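Local structure of excinuclease ABC, subunit A. (Deinococcus radiodurans, 2VF7) at residues Gln191-Ile196 and Gly253-Ala258; Arg585-Asp590 and Gly751-Val756. The protein binds DNA and hydrolyses ATP as a zinc-containing ABC-family UvrA protein, and probably helps recognise damaged DNA for excision repair. The protein carries 1 engineered substitution. One frame throughout, in Å; residues are numbered along the deposited sequence.

Contact 1: Gln191-Ile196 and Gly253-Ala258; sequences QNQRDI and GTFSSA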
ATOM      1  N   GLN A 191      10.626 -27.326  23.277  1.00 50.23           N
ATOM      2  CA  GLN A 191      10.788 -27.580  24.716  1.00 50.18           C
ATOM      3  C   GLN A 191       9.642 -27.053  25.560  1.00 49.85           C
ATOM      4  O   GLN A 191       9.336 -27.623  26.614  1.00 50.28           O
ATOM      5  CB  GLN A 191      12.128 -27.048  25.255  1.00 50.75           C
ATOM      6  CG  GLN A 191      12.314 -25.557  25.219  1.00 51.94           C
ATOM      7  CD  GLN A 191      13.197 -25.057  26.355  1.00 54.36           C
ATOM      8  OE1 GLN A 191      12.743 -24.939  27.489  1.00 57.43           O
ATOM      9  NE2 GLN A 191      14.445 -24.742  26.050  1.00 53.22           N
ATOM     10  N   ASN A 192       9.046 -25.947  25.109  1.00 49.18           N
ATOM     11  CA  ASN A 192       7.753 -25.456  25.579  1.00 48.64           C
ATOM     12  C   ASN A 192       6.672 -26.529  25.663  1.00 48.20           C
ATOM     13  O   ASN A 192       6.030 -26.660  26.687  1.00 48.44           O
ATOM     14  CB  ASN A 192       7.274 -24.348  24.651  1.00 48.81           C
ATOM     15  CG  ASN A 192       5.954 -23.711  25.105  1.00 50.21           C
ATOM     16  OD1 ASN A 192       5.101 -23.367  24.275  1.00 49.92           O
ATOM     17  ND2 ASN A 192       5.791 -23.542  26.414  1.00 49.13           N
ATOM     18  N   GLN A 193       6.484 -27.305  24.594  1.00 48.22           N
ATOM     19  CA  GLN A 193       5.438 -28.341  24.558  1.00 48.23           C
ATOM     20  C   GLN A 193       5.798 -29.493  25.526  1.00 49.18           C
ATOM     21  O   GLN A 193       4.918 -30.145  26.151  1.00 49.25           O
ATOM     22  CB  GLN A 193       5.264 -28.871  23.128  1.00 47.17           C
ATOM     23  CG  GLN A 193       4.615 -27.900  22.106  1.00 47.31           C
ATOM     24  CD  GLN A 193       3.276 -27.277  22.599  1.00 46.34           C
ATOM     25  OE1 GLN A 193       2.370 -27.979  23.019  1.00 47.54           O
ATOM     26  NE2 GLN A 193       3.175 -25.971  22.539  1.00 44.52           N
ATOM     27  N   ARG A 194       7.105 -29.710  25.654  1.00 49.23           N
ATOM     28  CA  ARG A 194       7.654 -30.700  26.555  1.00 49.64           C
ATOM     29  C   ARG A 194       7.453 -30.284  27.989  1.00 49.85           C
ATOM     30  O   ARG A 194       7.076 -31.108  28.816  1.00 49.58           O
ATOM     31  CB  ARG A 194       9.126 -30.911  26.245  1.00 49.52           C
ATOM     32  CG  ARG A 194       9.831 -31.858  27.170  1.00 51.09           C
ATOM     33  CD  ARG A 194      10.723 -31.069  28.064  1.00 50.81           C
ATOM     34  NE  ARG A 194      11.891 -30.648  27.329  1.00 50.88           N
ATOM     35  CZ  ARG A 194      12.785 -29.804  27.802  1.00 52.11           C
ATOM     36  NH1 ARG A 194      12.609 -29.260  29.003  1.00 52.17           N
ATOM     37  NH2 ARG A 194      13.839 -29.496  27.068  1.00 52.84           N
ATOM     38  N   ASP A 195       7.696 -29.003  28.290  1.00 50.73           N
ATOM     39  CA  ASP A 195       7.411 -28.480  29.635  1.00 51.34           C
ATOM     40  C   ASP A 195       5.938 -28.362  29.962  1.00 51.20           C
ATOM     41  O   ASP A 195       5.551 -28.415  31.151  1.00 51.92           O
ATOM     42  CB  ASP A 195       8.189 -27.188  29.942  1.00 52.14           C
ATOM     43  CG  ASP A 195       9.696 -27.459  30.150  1.00 53.85           C
ATOM     44  OD1 ASP A 195      10.062 -28.638  30.377  1.00 55.72           O
ATOM     45  OD2 ASP A 195      10.501 -26.515  30.092  1.00 55.97           O
ATOM     46  N   ILE A 196       5.107 -28.230  28.927  1.00 50.84           N
ATOM     47  CA  ILE A 196       3.658 -28.281  29.128  1.00 50.30           C
ATOM     48  C   ILE A 196       3.269 -29.684  29.580  1.00 50.73           C
ATOM     49  O   ILE A 196       2.534 -29.827  30.564  1.00 51.62           O
ATOM     50  CB  ILE A 196       2.839 -27.798  27.875  1.00 50.43           C
ATOM     51  CG1 ILE A 196       3.005 -26.297  27.690  1.00 48.38           C
ATOM     52  CG2 ILE A 196       1.325 -28.160  27.996  1.00 50.07           C
ATOM     53  CD1 ILE A 196       2.549 -25.836  26.390  1.00 48.49           C
ATOM     54  N   GLY A 253       1.386 -21.604  29.455  1.00 48.36           N
ATOM     55  CA  GLY A 253       1.668 -22.192  28.147  1.00 48.27           C
ATOM     56  C   GLY A 253       0.418 -22.782  27.537  1.00 48.49           C
ATOM     57  O   GLY A 253      -0.477 -23.198  28.274  1.00 48.85           O
ATOM     58  N   THR A 254       0.377 -22.865  26.201  1.00 48.34           N
ATOM     59  CA  THR A 254      -0.770 -23.431  25.472  1.00 47.50           C
ATOM     60  C   THR A 254      -0.369 -24.666  24.686  1.00 47.85           C
ATOM     61  O   THR A 254       0.534 -24.629  23.836  1.00 48.76           O
ATOM     62  CB  THR A 254      -1.437 -22.378  24.525  1.00 47.42           C
ATOM     63  OG1 THR A 254      -1.660 -21.155  25.248  1.00 46.08           O
ATOM     64  CG2 THR A 254      -2.782 -22.880  23.986  1.00 46.48           C
ATOM     65  N   PHE A 255      -1.033 -25.774  24.957  1.00 47.29           N
ATOM     66  CA  PHE A 255      -0.694 -27.021  24.271  1.00 47.51           C
ATOM     67  C   PHE A 255      -1.080 -26.971  22.795  1.00 47.64           C
ATOM     68  O   PHE A 255      -2.079 -26.377  22.423  1.00 48.13           O
ATOM     69  CB  PHE A 255      -1.368 -28.216  24.946  1.00 47.09           C
ATOM     70  CG  PHE A 255      -0.956 -29.539  24.373  1.00 47.05           C
ATOM     71  CD1 PHE A 255       0.344 -30.014  24.550  1.00 46.17           C
ATOM     72  CD2 PHE A 255      -1.861 -30.300  23.636  1.00 47.18           C
ATOM     73  CE1 PHE A 255       0.742 -31.242  23.995  1.00 48.41           C
ATOM     74  CE2 PHE A 255      -1.482 -31.522  23.073  1.00 47.78           C
ATOM     75  CZ  PHE A 255      -0.176 -32.000  23.257  1.00 48.16           C
ATOM     76  N   SER A 256      -0.242 -27.547  21.953  1.00 48.10           N
ATOM     77  CA  SER A 256      -0.607 -27.809  20.580  1.00 48.64           C
ATOM     78  C   SER A 256      -0.122 -29.200  20.223  1.00 48.93           C
ATOM     79  O   SER A 256       1.056 -29.520  20.399  1.00 49.56           O
ATOM     80  CB  SER A 256      -0.013 -26.787  19.631  1.00 48.22           C
ATOM     81  OG  SER A 256       0.491 -27.479  18.507  1.00 50.54           O
ATOM     82  N   SER A 257      -1.028 -30.040  19.739  1.00 49.17           N
ATOM     83  CA  SER A 257      -0.664 -31.414  19.387  1.00 48.76           C
ATOM     84  C   SER A 257       0.322 -31.428  18.219  1.00 49.38           C
ATOM     85  O   SER A 257       0.475 -30.423  17.537  1.00 49.71           O
ATOM     86  CB  SER A 257      -1.904 -32.221  19.051  1.00 48.34           C
ATOM     87  OG  SER A 257      -2.528 -31.696  17.902  1.00 49.24           O
ATOM     88  N   ALA A 258       1.006 -32.555  17.995  1.00 49.59           N
ATOM     89  CA  ALA A 258       1.948 -32.643  16.879  1.00 49.65           C
ATOM     90  C   ALA A 258       1.254 -32.360  15.545  1.00 50.54           C
ATOM     91  O   ALA A 258       1.790 -31.631  14.709  1.00 51.41           O
ATOM     92  CB  ALA A 258       2.649 -33.994  16.851  1.00 48.71           C
TER
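The side-chain amide of Q193 reads the backbone of T254-S256 with both its ends. Its OE1 accepts the N-H of S256 at 2.9 Å, a nearly straight bond (169°) whose donor stands above the carbonyl plane of the amide. Its NE2 gives a hydrogen to T254 O at 3.2 Å; this oxygen lies in the plane of the Q193 amide. Together the two bonds fix the rotation of the amide and span F255 in the chain, from T254 O to S256 N. The Q193 chain bends at chi2 (-51°), which lets its end come nearer the loop than the direction of its CB would suggest. F255 CD1 comes within 3.3 Å of Q193 OE1, amide and ring planes being 51° apart. I196 packs beside it: CD1 lies 3.5 Å from T254 O, while CG2 touches F255 CD1 at 4.0 Å. W218 stacks on the F255 ring, and W184 gives its indole N-H to S256 O. Past the contact, S257 is the N-cap of helix 258-268, its OG bonded to R260 N. The buried amide of Q193 thus pairs with two main-chain groups where strand 251-254 runs out, tying helix 187-199 to the turn into helix 258-268 within the UvrA DNA-binding domain.

Contact 2: Arg585-Asp590 and Gly751-Val756; sequences RLVRVD and GGTVYV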
ATOM      1  N   ARG A 585      34.109 -34.285 -14.333  1.00 63.52           N
ATOM      2  CA  ARG A 585      33.194 -33.411 -13.621  1.00 63.50           C
ATOM      3  C   ARG A 585      32.178 -32.744 -14.540  1.00 63.21           C
ATOM      4  O   ARG A 585      32.450 -32.486 -15.714  1.00 63.14           O
ATOM      5  CB  ARG A 585      33.968 -32.318 -12.896  1.00 63.53           C
ATOM      6  CG  ARG A 585      34.724 -32.776 -11.685  1.00 64.81           C
ATOM      7  CD  ARG A 585      34.814 -31.632 -10.688  1.00 66.81           C
ATOM      8  NE  ARG A 585      35.291 -30.391 -11.302  1.00 67.79           N
ATOM      9  CZ  ARG A 585      35.003 -29.170 -10.857  1.00 68.90           C
ATOM     10  NH1 ARG A 585      34.220 -29.007  -9.796  1.00 69.29           N
ATOM     11  NH2 ARG A 585      35.485 -28.106 -11.485  1.00 69.44           N
ATOM     12  N   LEU A 586      31.006 -32.488 -13.968  1.00 62.88           N
ATOM     13  CA  LEU A 586      29.997 -31.612 -14.520  1.00 62.66           C
ATOM     14  C   LEU A 586      30.054 -30.336 -13.692  1.00 62.61           C
ATOM     15  O   LEU A 586      30.055 -30.376 -12.466  1.00 62.25           O
ATOM     16  CB  LEU A 586      28.621 -32.287 -14.393  1.00 62.69           C
ATOM     17  CG  LEU A 586      27.248 -31.703 -14.769  1.00 62.27           C
ATOM     18  CD1 LEU A 586      26.699 -30.769 -13.711  1.00 62.85           C
ATOM     19  CD2 LEU A 586      27.213 -31.057 -16.148  1.00 62.42           C
ATOM     20  N   VAL A 587      30.131 -29.202 -14.372  1.00 62.93           N
ATOM     21  CA  VAL A 587      29.989 -27.904 -13.720  1.00 62.78           C
ATOM     22  C   VAL A 587      28.917 -27.118 -14.463  1.00 62.79           C
ATOM     23  O   VAL A 587      29.068 -26.843 -15.646  1.00 62.62           O
ATOM     24  CB  VAL A 587      31.317 -27.119 -13.715  1.00 62.55           C
ATOM     25  CG1 VAL A 587      31.072 -25.656 -13.381  1.00 62.66           C
ATOM     26  CG2 VAL A 587      32.285 -27.736 -12.733  1.00 62.14           C
ATOM     27  N   ARG A 588      27.828 -26.781 -13.784  1.00 62.99           N
ATOM     28  CA  ARG A 588      26.810 -25.969 -14.420  1.00 64.06           C
ATOM     29  C   ARG A 588      26.871 -24.537 -13.901  1.00 64.12           C
ATOM     30  O   ARG A 588      27.027 -24.308 -12.707  1.00 64.00           O
ATOM     31  CB  ARG A 588      25.407 -26.584 -14.285  1.00 64.21           C
ATOM     32  CG  ARG A 588      24.573 -26.108 -13.093  1.00 66.46           C
ATOM     33  CD  ARG A 588      23.076 -26.182 -13.391  1.00 68.20           C
ATOM     34  NE  ARG A 588      22.736 -25.445 -14.606  1.00 70.01           N
ATOM     35  CZ  ARG A 588      21.502 -25.093 -14.964  1.00 71.10           C
ATOM     36  NH1 ARG A 588      20.459 -25.403 -14.195  1.00 70.29           N
ATOM     37  NH2 ARG A 588      21.319 -24.420 -16.100  1.00 71.01           N
ATOM     38  N   VAL A 589      26.767 -23.581 -14.815  1.00 64.51           N
ATOM     39  CA  VAL A 589      26.783 -22.172 -14.455  1.00 65.13           C
ATOM     40  C   VAL A 589      25.443 -21.533 -14.812  1.00 65.59           C
ATOM     41  O   VAL A 589      25.133 -21.289 -15.981  1.00 65.72           O
ATOM     42  CB  VAL A 589      27.985 -21.424 -15.087  1.00 65.09           C
ATOM     43  CG1 VAL A 589      27.984 -19.973 -14.690  1.00 64.75           C
ATOM     44  CG2 VAL A 589      29.291 -22.073 -14.648  1.00 65.62           C
ATOM     45  N   ASP A 590      24.661 -21.287 -13.767  1.00 66.24           N
ATOM     46  CA  ASP A 590      23.318 -20.708 -13.845  1.00 66.53           C
ATOM     47  C   ASP A 590      23.318 -19.180 -13.779  1.00 66.36           C
ATOM     48  O   ASP A 590      24.314 -18.549 -13.410  1.00 66.32           O
ATOM     49  CB  ASP A 590      22.438 -21.277 -12.710  1.00 66.78           C
ATOM     50  CG  ASP A 590      23.236 -21.576 -11.402  0.80 68.58           C
ATOM     51  OD1 ASP A 590      22.696 -22.290 -10.521  1.00 69.87           O
ATOM     52  OD2 ASP A 590      24.393 -21.112 -11.239  1.00 69.00           O
ATOM     53  N   GLY A 751      42.182 -30.927 -18.168  1.00 64.89           N
ATOM     54  CA  GLY A 751      40.814 -31.043 -18.675  1.00 63.81           C
ATOM     55  C   GLY A 751      39.929 -31.945 -17.837  1.00 63.14           C
ATOM     56  O   GLY A 751      40.194 -32.161 -16.646  1.00 63.01           O
ATOM     57  N   GLY A 752      38.872 -32.464 -18.460  1.00 62.34           N
ATOM     58  CA  GLY A 752      37.999 -33.439 -17.809  1.00 61.55           C
ATOM     59  C   GLY A 752      36.636 -32.928 -17.365  1.00 60.92           C
ATOM     60  O   GLY A 752      35.699 -33.715 -17.204  1.00 61.00           O
ATOM     61  N   THR A 753      36.518 -31.621 -17.159  1.00 59.99           N
ATOM     62  CA  THR A 753      35.240 -31.050 -16.740  1.00 59.26           C
ATOM     63  C   THR A 753      34.436 -30.502 -17.925  1.00 58.90           C
ATOM     64  O   THR A 753      34.970 -29.802 -18.783  1.00 58.50           O
ATOM     65  CB  THR A 753      35.372 -30.029 -15.551  1.00 59.00           C
ATOM     66  OG1 THR A 753      34.375 -29.006 -15.664  1.00 59.76           O
ATOM     67  CG2 THR A 753      36.738 -29.378 -15.497  1.00 58.53           C
ATOM     68  N   VAL A 754      33.158 -30.855 -17.975  1.00 58.82           N
ATOM     69  CA  VAL A 754      32.230 -30.264 -18.938  1.00 58.90           C
ATOM     70  C   VAL A 754      31.523 -29.091 -18.265  1.00 58.60           C
ATOM     71  O   VAL A 754      30.912 -29.251 -17.196  1.00 58.87           O
ATOM     72  CB  VAL A 754      31.216 -31.321 -19.502  1.00 59.22           C
ATOM     73  CG1 VAL A 754      30.440 -31.996 -18.382  1.00 59.93           C
ATOM     74  CG2 VAL A 754      30.252 -30.706 -20.509  1.00 58.85           C
ATOM     75  N   TYR A 755      31.647 -27.904 -18.863  1.00 58.24           N
ATOM     76  CA  TYR A 755      30.949 -26.716 -18.370  1.00 57.52           C
ATOM     77  C   TYR A 755      29.709 -26.471 -19.199  1.00 57.57           C
ATOM     78  O   TYR A 755      29.813 -26.242 -20.404  1.00 57.39           O
ATOM     79  CB  TYR A 755      31.845 -25.477 -18.440  1.00 57.27           C
ATOM     80  CG  TYR A 755      33.044 -25.518 -17.530  1.00 57.00           C
ATOM     81  CD1 TYR A 755      34.202 -26.179 -17.919  1.00 56.90           C
ATOM     82  CD2 TYR A 755      33.023 -24.905 -16.278  1.00 56.92           C
ATOM     83  CE1 TYR A 755      35.304 -26.236 -17.099  1.00 56.83           C
ATOM     84  CE2 TYR A 755      34.135 -24.955 -15.440  1.00 56.72           C
ATOM     85  CZ  TYR A 755      35.273 -25.624 -15.871  1.00 56.66           C
ATOM     86  OH  TYR A 755      36.389 -25.698 -15.090  1.00 56.77           O
ATOM     87  N   VAL A 756      28.542 -26.510 -18.559  1.00 57.72           N
ATOM     88  CA  VAL A 756      27.308 -26.128 -19.241  1.00 58.18           C
ATOM     89  C   VAL A 756      26.801 -24.748 -18.792  1.00 58.81           C
ATOM     90  O   VAL A 756      26.558 -24.491 -17.612  1.00 58.12           O
ATOM     91  CB  VAL A 756      26.214 -27.232 -19.221  1.00 58.19           C
ATOM     92  CG1 VAL A 756      26.832 -28.622 -19.456  1.00 57.06           C
ATOM     93  CG2 VAL A 756      25.442 -27.208 -17.937  1.00 59.15           C
TER
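V587 and Y755 lie side by side and point the same way on neighbouring parallel strands, V587 CG1 standing 3.6 Å from Y755 CD2. On the same face T753 OG1 sits 3.8 Å from V587 CG2 and above the rim of the Y755 ring; this buried hydroxyl has no polar partner in the model. R585 CB meets T753 CB at 3.8 Å; the R585 chain bends at chi3 (-50°), and V587 CG2 lies against one face of its guanidinium, toward the rim. The opposite face of the sheet carries L586, V754, V756 and R588. There L586 CD2 touches both V754 CG1, at 4.0 Å, and V756 CG1, while R588 CB rests on V756 CG2. Backbone bonds set this pairing in the parallel register: R585 O takes V754 N, and V587 bonds to the residues flanking Y755, its N to V754 O at 2.9 Å and its O to V756 N at 3.0 Å. V589 N closes the ladder on V756 O; R585 N to G752 O is weak. Outside the pair, E744 forms a salt bridge with R585 NH2 and accepts the Y755 hydroxyl at its backbone O. Helix 536-551, which begins within the P-loop, packs on L586, V754 and V756. An edge strand paired in parallel beside strand 753-758, with the P-loop helix across one face, is characteristic of the nucleotide-binding core of ABC ATPases.

In the fold
From the N terminus the chain first passes the P-loop that binds one ADP, then reaches helix 187-199. Contact 1 closes a loop of 56 residues, which includes strand 227-230, the antiparallel partner of strand 251-254. Contact 2 opens much later, after the second P-loop and helix 536-551, and spans 160 residues, among them the four cysteines, C641, C644, C664 and C667, of one zinc site. The two loops are in series, neither nested nor crossed. The centres of contact 1 and contact 2 are about 49 Å apart, and the nearest atoms of contact 1 and contact 2 about 34 Å. Contact 1 ties together elements of the DNA-binding domain; contact 2 joins strands within the ABC transporter range.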